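Local coordinates for protein putative isomerase (Streptomyces coelicolor A3, PDB 2OQH) that probably dehydrates D-glucarate to 5-dehydro-4-deoxy-D-glucarate, as a TIM-barrel member of the enolase superfamily, at residues A[112-115]-A[116-120]; A[140-144]-A[145-149]; A[338-342]-A[343-347]. All coordinates share one frame; numbering follows the deposited sequence.

Contact 1. Residues A[112-115]-A[116-120]; sequences TGQS and VTDLL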
loop_
_atom_site.group_PDB
_atom_site.type_symbol
_atom_site.label_atom_id
_atom_site.label_comp_id
_atom_site.label_asym_id
_atom_site.label_seq_id
_atom_site.Cartn_x
_atom_site.Cartn_y
_atom_site.Cartn_z
ATOM N N THR A 112 22.918 -1.128 -12.912
ATOM C CA THR A 112 23.431 0.227 -13.116
ATOM C C THR A 112 24.187 0.759 -11.906
ATOM O O THR A 112 24.768 1.847 -11.964
ATOM C CB THR A 112 22.301 1.237 -13.413
ATOM O OG1 THR A 112 21.380 1.255 -12.312
ATOM C CG2 THR A 112 21.577 0.877 -14.702
ATOM N N GLY A 113 24.170 -0.000 -10.815
ATOM C CA GLY A 113 24.840 0.437 -9.602
ATOM C C GLY A 113 24.132 1.644 -9.017
ATOM O O GLY A 113 24.741 2.458 -8.314
ATOM N N GLN A 114 22.834 1.756 -9.300
ATOM C CA GLN A 114 22.028 2.874 -8.820
ATOM C C GLN A 114 20.829 2.411 -7.998
ATOM O O GLN A 114 20.296 1.324 -8.212
ATOM C CB GLN A 114 21.525 3.698 -10.008
ATOM C CG GLN A 114 22.627 4.270 -10.882
ATOM C CD GLN A 114 23.414 5.379 -10.204
ATOM O OE1 GLN A 114 24.437 5.825 -10.719
ATOM N NE2 GLN A 114 22.937 5.836 -9.057
ATOM N N SER A 115 20.408 3.244 -7.056
ATOM C CA SER A 115 19.254 2.924 -6.227
ATOM C C SER A 115 18.014 3.066 -7.098
ATOM O O SER A 115 18.006 3.870 -8.030
ATOM C CB SER A 115 19.154 3.901 -5.064
ATOM O OG SER A 115 19.008 5.230 -5.540
ATOM N N VAL A 116 16.973 2.292 -6.813
ATOM C CA VAL A 116 15.755 2.408 -7.598
ATOM C C VAL A 116 15.248 3.844 -7.475
ATOM O O VAL A 116 14.665 4.387 -8.409
ATOM C CB VAL A 116 14.668 1.435 -7.119
ATOM C CG1 VAL A 116 13.340 1.776 -7.787
ATOM C CG2 VAL A 116 15.069 0.007 -7.465
ATOM N N THR A 117 15.492 4.457 -6.322
ATOM C CA THR A 117 15.073 5.834 -6.084
ATOM C C THR A 117 15.688 6.778 -7.111
ATOM O O THR A 117 15.001 7.637 -7.672
ATOM C CB THR A 117 15.489 6.304 -4.689
ATOM O OG1 THR A 117 14.880 5.460 -3.703
ATOM C CG2 THR A 117 15.065 7.751 -4.466
ATOM N N ASP A 118 16.988 6.622 -7.356
ATOM C CA ASP A 118 17.676 7.466 -8.325
ATOM C C ASP A 118 17.236 7.177 -9.757
ATOM O O ASP A 118 17.416 8.007 -10.642
ATOM C CB ASP A 118 19.198 7.301 -8.218
ATOM C CG ASP A 118 19.811 8.191 -7.150
ATOM O OD1 ASP A 118 19.138 9.155 -6.716
ATOM O OD2 ASP A 118 20.973 7.939 -6.754
ATOM N N LEU A 119 16.673 6.000 -9.995
ATOM C CA LEU A 119 16.213 5.685 -11.337
ATOM C C LEU A 119 14.785 6.215 -11.532
ATOM O O LEU A 119 14.266 6.228 -12.645
ATOM C CB LEU A 119 16.277 4.174 -11.581
ATOM C CG LEU A 119 17.705 3.592 -11.606
ATOM C CD1 LEU A 119 17.661 2.082 -11.790
ATOM C CD2 LEU A 119 18.513 4.246 -12.722
ATOM N N LEU A 120 14.170 6.669 -10.442
ATOM C CA LEU A 120 12.809 7.205 -10.483
ATOM C C LEU A 120 12.755 8.731 -10.356
ATOM O O LEU A 120 11.685 9.303 -10.163
ATOM C CB LEU A 120 11.961 6.577 -9.373
ATOM C CG LEU A 120 11.755 5.057 -9.400
ATOM C CD1 LEU A 120 11.024 4.618 -8.138
ATOM C CD2 LEU A 120 10.976 4.657 -10.639
HETATM O O HOH W 1 22.053 5.515 -6.746
#
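Leu-119 folds back over the bend that precedes its own short helix and meets Ser-115, Gln-114 and Thr-112 in turn. Its CB lies near the carbonyl oxygen of Ser-115, and CG comes closer, 3.6 Å from Ser-115 O. From there the branches part: CD1 reaches Thr-112 OG1 at 3.8 Å, while CD2 rests against CB of Gln-114 at 4.1 Å. With CG set beside the backbone N (chi1 -67°), the fork points back along the chain instead of on toward Leu-120. The Thr-112 hydroxyl only borders this fork, since its polar bond goes back into helix 85-112, to Met-108 O. Trp-105 packs on Leu-119 as well. Cut back to an alanine here, the fork would be gone, which is likely to leave a gap between the helix start and the 112-114 bend and to strip the cover from Gln-114 CB.

Ser-115 is the N-cap of helix 116-119. Its OG, held between the backbone N and the carbonyl carbon (chi1 60°), accepts from Asp-118 N at 3.1 Å, and its carbonyl takes Leu-119 N at 3.2 Å, in the carbonyl plane. On the other side of the bend, Gly-113, with positive phi, is the C-prime residue of the Schellman motif closing helix 85-112, and the backbones of Gln-114 and Val-116 bond to Gly-352.

One helix thus ends and the next begins within three residues. The amides of Asp-118 and Leu-119 are met by the serine hydroxyl and carbonyl. In a full capping box Ser-115 N would donate directly to the Asp-118 side chain; here a water stands between them, accepting from Ser-115 N at 2.8 Å and donating to Asp-118 OD2 at 2.7 Å, and the carboxylate may be modestly stabilised by the amides nearby.

Contact 2. Residues A[140-144]-A[145-149]; sequences PGATP and ADLPK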
loop_
_atom_site.group_PDB
_atom_site.type_symbol
_atom_site.label_atom_id
_atom_site.label_comp_id
_atom_site.label_asym_id
_atom_site.label_seq_id
_atom_site.Cartn_x
_atom_site.Cartn_y
_atom_site.Cartn_z
ATOM N N PRO A 140 -11.206 -5.520 23.167
ATOM C CA PRO A 140 -12.029 -6.718 23.349
ATOM C C PRO A 140 -13.052 -6.628 24.481
ATOM O O PRO A 140 -14.211 -7.002 24.303
ATOM C CB PRO A 140 -10.989 -7.812 23.589
ATOM C CG PRO A 140 -9.838 -7.350 22.747
ATOM C CD PRO A 140 -9.777 -5.884 23.114
ATOM N N GLY A 141 -12.635 -6.116 25.634
ATOM C CA GLY A 141 -13.553 -6.028 26.760
ATOM C C GLY A 141 -14.618 -4.946 26.696
ATOM O O GLY A 141 -15.716 -5.112 27.240
ATOM N N ALA A 142 -14.310 -3.840 26.026
ATOM C CA ALA A 142 -15.248 -2.724 25.938
ATOM C C ALA A 142 -16.671 -3.074 25.496
ATOM O O ALA A 142 -16.888 -3.934 24.646
ATOM C CB ALA A 142 -14.677 -1.645 25.026
ATOM N N THR A 143 -17.638 -2.386 26.094
ATOM C CA THR A 143 -19.046 -2.568 25.757
ATOM C C THR A 143 -19.363 -1.369 24.881
ATOM O O THR A 143 -18.625 -0.378 24.889
ATOM C CB THR A 143 -19.947 -2.494 27.002
ATOM O OG1 THR A 143 -20.078 -1.123 27.409
ATOM C CG2 THR A 143 -19.342 -3.298 28.152
ATOM N N PRO A 144 -20.462 -1.428 24.122
ATOM C CA PRO A 144 -20.824 -0.304 23.254
ATOM C C PRO A 144 -20.624 1.077 23.889
ATOM O O PRO A 144 -20.029 1.967 23.272
ATOM C CB PRO A 144 -22.284 -0.596 22.921
ATOM C CG PRO A 144 -22.289 -2.093 22.820
ATOM C CD PRO A 144 -21.468 -2.506 24.035
ATOM N N ALA A 145 -21.109 1.262 25.116
ATOM C CA ALA A 145 -20.975 2.551 25.797
ATOM C C ALA A 145 -19.544 2.870 26.231
ATOM O O ALA A 145 -19.184 4.037 26.417
ATOM C CB ALA A 145 -21.906 2.603 27.010
ATOM N N ASP A 146 -18.727 1.835 26.393
ATOM C CA ASP A 146 -17.343 2.025 26.818
ATOM C C ASP A 146 -16.328 1.965 25.679
ATOM O O ASP A 146 -15.192 2.421 25.833
ATOM C CB ASP A 146 -16.963 0.985 27.873
ATOM C CG ASP A 146 -17.759 1.133 29.152
ATOM O OD1 ASP A 146 -17.994 2.284 29.583
ATOM O OD2 ASP A 146 -18.140 0.099 29.736
ATOM N N LEU A 147 -16.733 1.405 24.543
ATOM C CA LEU A 147 -15.842 1.278 23.384
ATOM C C LEU A 147 -15.137 2.584 22.970
ATOM O O LEU A 147 -13.936 2.586 22.689
ATOM C CB LEU A 147 -16.622 0.690 22.194
ATOM C CG LEU A 147 -15.848 0.471 20.888
ATOM C CD1 LEU A 147 -14.586 -0.330 21.160
ATOM C CD2 LEU A 147 -16.744 -0.251 19.869
ATOM N N PRO A 148 -15.868 3.711 22.920
ATOM C CA PRO A 148 -15.239 4.981 22.536
ATOM C C PRO A 148 -14.052 5.396 23.405
ATOM O O PRO A 148 -12.978 5.712 22.892
ATOM C CB PRO A 148 -16.396 5.965 22.617
ATOM C CG PRO A 148 -17.539 5.132 22.127
ATOM C CD PRO A 148 -17.337 3.843 22.914
ATOM N N LYS A 149 -14.245 5.406 24.721
ATOM C CA LYS A 149 -13.177 5.776 25.656
ATOM C C LYS A 149 -12.026 4.776 25.554
ATOM O O LYS A 149 -10.847 5.146 25.609
ATOM C CB LYS A 149 -13.716 5.769 27.091
ATOM C CG LYS A 149 -12.844 6.490 28.124
ATOM C CD LYS A 149 -13.390 6.236 29.535
ATOM C CE LYS A 149 -12.925 7.283 30.532
ATOM N NZ LYS A 149 -13.488 8.624 30.193
HETATM O O HOH W 2 -16.662 -1.923 29.096
#
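Ala-142 lays its methyl over the backbone of Leu-147, with CB 3.5 Å from Leu-147 CA, and meets the leucine side chain more loosely, at CD1, 4.1 Å away. That is the apolar end of a tight turn leading into helix 147-162. Leu-147 extends with CG anti to its backbone N (chi1 -180°). The side chain also packs on Ile-181 of helix 175-188 and on Arg-136 and Ala-139 of the preceding loop.

The turn itself is gathered on one atom, the carbonyl oxygen of Thr-143. Asp-146 N donates to Thr-143 O at 2.7 Å from well above the carbonyl plane, whereas Leu-147 N approaches the same oxygen at 2.6 Å almost in line with its C=O bond. The two donors therefore come from different directions, three and four residues on, and the backbone between them curls as in a type I turn, with Pro-144 and Ala-145 at its corners.

The side chains of Thr-143 and Asp-146 run alongside each other, pointing the same way. Thr-143 OG1 gives a weak bond to Asp-146 OD2 at 3.3 Å. A water donates to that same carboxylate oxygen, Asp-146 OD2, at 2.6 Å, and accepts a weak bond from Thr-143 N, so OD2 is reached both directly and through solvent.

Pro-148 interrupts the pattern. It has no N-H to offer Pro-144 O, and its CD sits there instead, 3.3 Å from that oxygen; its ring packs on Ala-180 and Ala-184. The chemistry implies a solvent-facing helix start held mainly by backbone: two amides share Thr-143 O, and beside them the Thr-143 and Asp-146 pair adds a weak direct bond and a bridging water, with a carboxylate that may be favoured by the nearby helix start.

Contact 3. Residues A[338-342]-A[343-347]; sequences LHLEN and GRLRV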
loop_
_atom_site.group_PDB
_atom_site.type_symbol
_atom_site.label_atom_id
_atom_site.label_comp_id
_atom_site.label_asym_id
_atom_site.label_seq_id
_atom_site.Cartn_x
_atom_site.Cartn_y
_atom_site.Cartn_z
ATOM N N LEU A 338 14.025 -2.984 7.844
ATOM C CA LEU A 338 14.129 -1.620 7.354
ATOM C C LEU A 338 14.178 -0.720 8.583
ATOM O O LEU A 338 13.722 -1.104 9.657
ATOM C CB LEU A 338 12.908 -1.269 6.502
ATOM C CG LEU A 338 12.682 -2.145 5.272
ATOM C CD1 LEU A 338 11.350 -1.765 4.629
ATOM C CD2 LEU A 338 13.831 -1.973 4.287
ATOM N N HIS A 339 14.721 0.480 8.420
ATOM C CA HIS A 339 14.851 1.415 9.529
ATOM C C HIS A 339 13.555 2.158 9.851
ATOM O O HIS A 339 13.225 3.155 9.205
ATOM C CB HIS A 339 15.967 2.417 9.212
ATOM C CG HIS A 339 16.437 3.197 10.400
ATOM N ND1 HIS A 339 15.669 4.161 11.014
ATOM C CD2 HIS A 339 17.602 3.145 11.091
ATOM C CE1 HIS A 339 16.339 4.672 12.032
ATOM N NE2 HIS A 339 17.513 4.074 12.101
ATOM N N LEU A 340 12.823 1.661 10.849
ATOM C CA LEU A 340 11.569 2.278 11.287
ATOM C C LEU A 340 11.798 2.874 12.667
ATOM O O LEU A 340 11.965 2.143 13.645
ATOM C CB LEU A 340 10.442 1.239 11.365
ATOM C CG LEU A 340 9.145 1.727 12.029
ATOM C CD1 LEU A 340 8.584 2.926 11.283
ATOM C CD2 LEU A 340 8.133 0.592 12.057
ATOM N N GLU A 341 11.796 4.202 12.745
ATOM C CA GLU A 341 12.043 4.880 14.008
ATOM C C GLU A 341 11.167 6.113 14.189
ATOM O O GLU A 341 11.071 6.957 13.295
ATOM C CB GLU A 341 13.517 5.307 14.073
ATOM C CG GLU A 341 13.954 5.967 15.385
ATOM C CD GLU A 341 15.305 6.671 15.257
ATOM O OE1 GLU A 341 16.155 6.195 14.472
ATOM O OE2 GLU A 341 15.525 7.695 15.944
ATOM N N ASN A 342 10.527 6.219 15.349
ATOM C CA ASN A 342 9.717 7.389 15.639
ATOM C C ASN A 342 8.664 7.670 14.553
ATOM O O ASN A 342 8.561 8.784 14.050
ATOM C CB ASN A 342 10.668 8.582 15.815
ATOM C CG ASN A 342 9.957 9.865 16.160
ATOM O OD1 ASN A 342 9.053 9.887 16.995
ATOM N ND2 ASN A 342 10.379 10.959 15.527
ATOM N N GLY A 343 7.890 6.645 14.201
ATOM C CA GLY A 343 6.834 6.791 13.204
ATOM C C GLY A 343 7.233 7.028 11.751
ATOM O O GLY A 343 6.380 7.357 10.921
ATOM N N ARG A 344 8.508 6.848 11.427
ATOM C CA ARG A 344 8.975 7.061 10.060
ATOM C C ARG A 344 9.905 5.942 9.577
ATOM O O ARG A 344 10.659 5.363 10.362
ATOM C CB ARG A 344 9.717 8.400 9.961
ATOM C CG ARG A 344 8.983 9.594 10.561
ATOM C CD ARG A 344 9.732 10.890 10.262
ATOM N NE ARG A 344 11.085 10.875 10.809
ATOM C CZ ARG A 344 12.039 11.756 10.506
ATOM N NH1 ARG A 344 11.800 12.745 9.641
ATOM N NH2 ARG A 344 13.239 11.656 11.078
ATOM N N LEU A 345 9.841 5.639 8.283
ATOM C CA LEU A 345 10.690 4.614 7.687
ATOM C C LEU A 345 11.760 5.312 6.867
ATOM O O LEU A 345 11.475 6.274 6.156
ATOM C CB LEU A 345 9.880 3.695 6.771
ATOM C CG LEU A 345 9.001 2.638 7.439
ATOM C CD1 LEU A 345 8.023 2.064 6.430
ATOM C CD2 LEU A 345 9.875 1.541 8.008
ATOM N N ARG A 346 12.995 4.844 6.976
ATOM C CA ARG A 346 14.074 5.450 6.212
ATOM C C ARG A 346 14.185 4.714 4.886
ATOM O O ARG A 346 14.071 3.490 4.831
ATOM C CB ARG A 346 15.398 5.367 6.980
ATOM C CG ARG A 346 16.552 6.093 6.292
ATOM C CD ARG A 346 17.750 6.215 7.218
ATOM N NE ARG A 346 18.349 4.914 7.496
ATOM C CZ ARG A 346 19.179 4.672 8.505
ATOM N NH1 ARG A 346 19.506 5.653 9.340
ATOM N NH2 ARG A 346 19.683 3.453 8.672
ATOM N N VAL A 347 14.394 5.465 3.813
ATOM C CA VAL A 347 14.516 4.869 2.491
ATOM C C VAL A 347 15.884 4.204 2.323
ATOM O O VAL A 347 16.917 4.865 2.457
ATOM C CB VAL A 347 14.361 5.939 1.395
ATOM C CG1 VAL A 347 14.263 5.269 0.037
ATOM C CG2 VAL A 347 13.128 6.793 1.666
HETATM O O HOH W 3 15.466 1.501 6.014
HETATM O O HOH W 4 13.577 6.228 9.950
HETATM O O HOH W 5 13.216 8.883 12.297
#
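His-339 and Arg-346 face each other across the open end of a beta hairpin with a two-residue loop. Arg-346 bends at chi3 (68°), bringing its guanidinium back over one face of the imidazole: NH1 lies above the ring near its rim, and NH2 comes to 3.2 Å from His-339 CD2. The two planes are tilted 35° apart, so the groups overlap at their margins and do not stack flat. Their backbones are joined by one direct bond, Arg-346 N to His-339 O at 2.8 Å; the return link runs through a water that accepts from His-339 N and donates to Arg-346 O.

Leu-345 goes to the opposite face of the hairpin. Its CD2 presses on Leu-340 CB at a tight 3.4 Å, the two forming a non-hydrogen-bonded pair. Beyond it, Glu-341 and Arg-344 exchange backbone bonds and close a type I' turn whose corners are Asn-342 and Gly-343, both with positive phi.

Strand 344-346 is the inner strand, running antiparallel to barrel strand 127-134 through Gly-343 with Ile-130 and Leu-345 with Val-128. Leu-345 packs on Leu-310 of helix 303-315, while Arg-346 lies against Glu-127.

Contact 2 is the surface site of the three, at the entry to helix 147-162; contacts 1 and 3 are partly buried. Contacts 1 and 3 are the close pair: Thr-117 OG1 meets Val-347 CG1 at 3.8 Å, and both residues lean on Ser-314 of helix 303-315. Contact 2 stands apart, about 38 Å from contact 1 and about 22 Å from contact 3 between nearest atoms. Two of them introduce helices, but differently: a serine side chain caps in contact 1, while a threonine carbonyl gathers amides in contact 2. Contact 3 instead relies on strand pairing, with leucines on the face toward that helix and charged groups on the other.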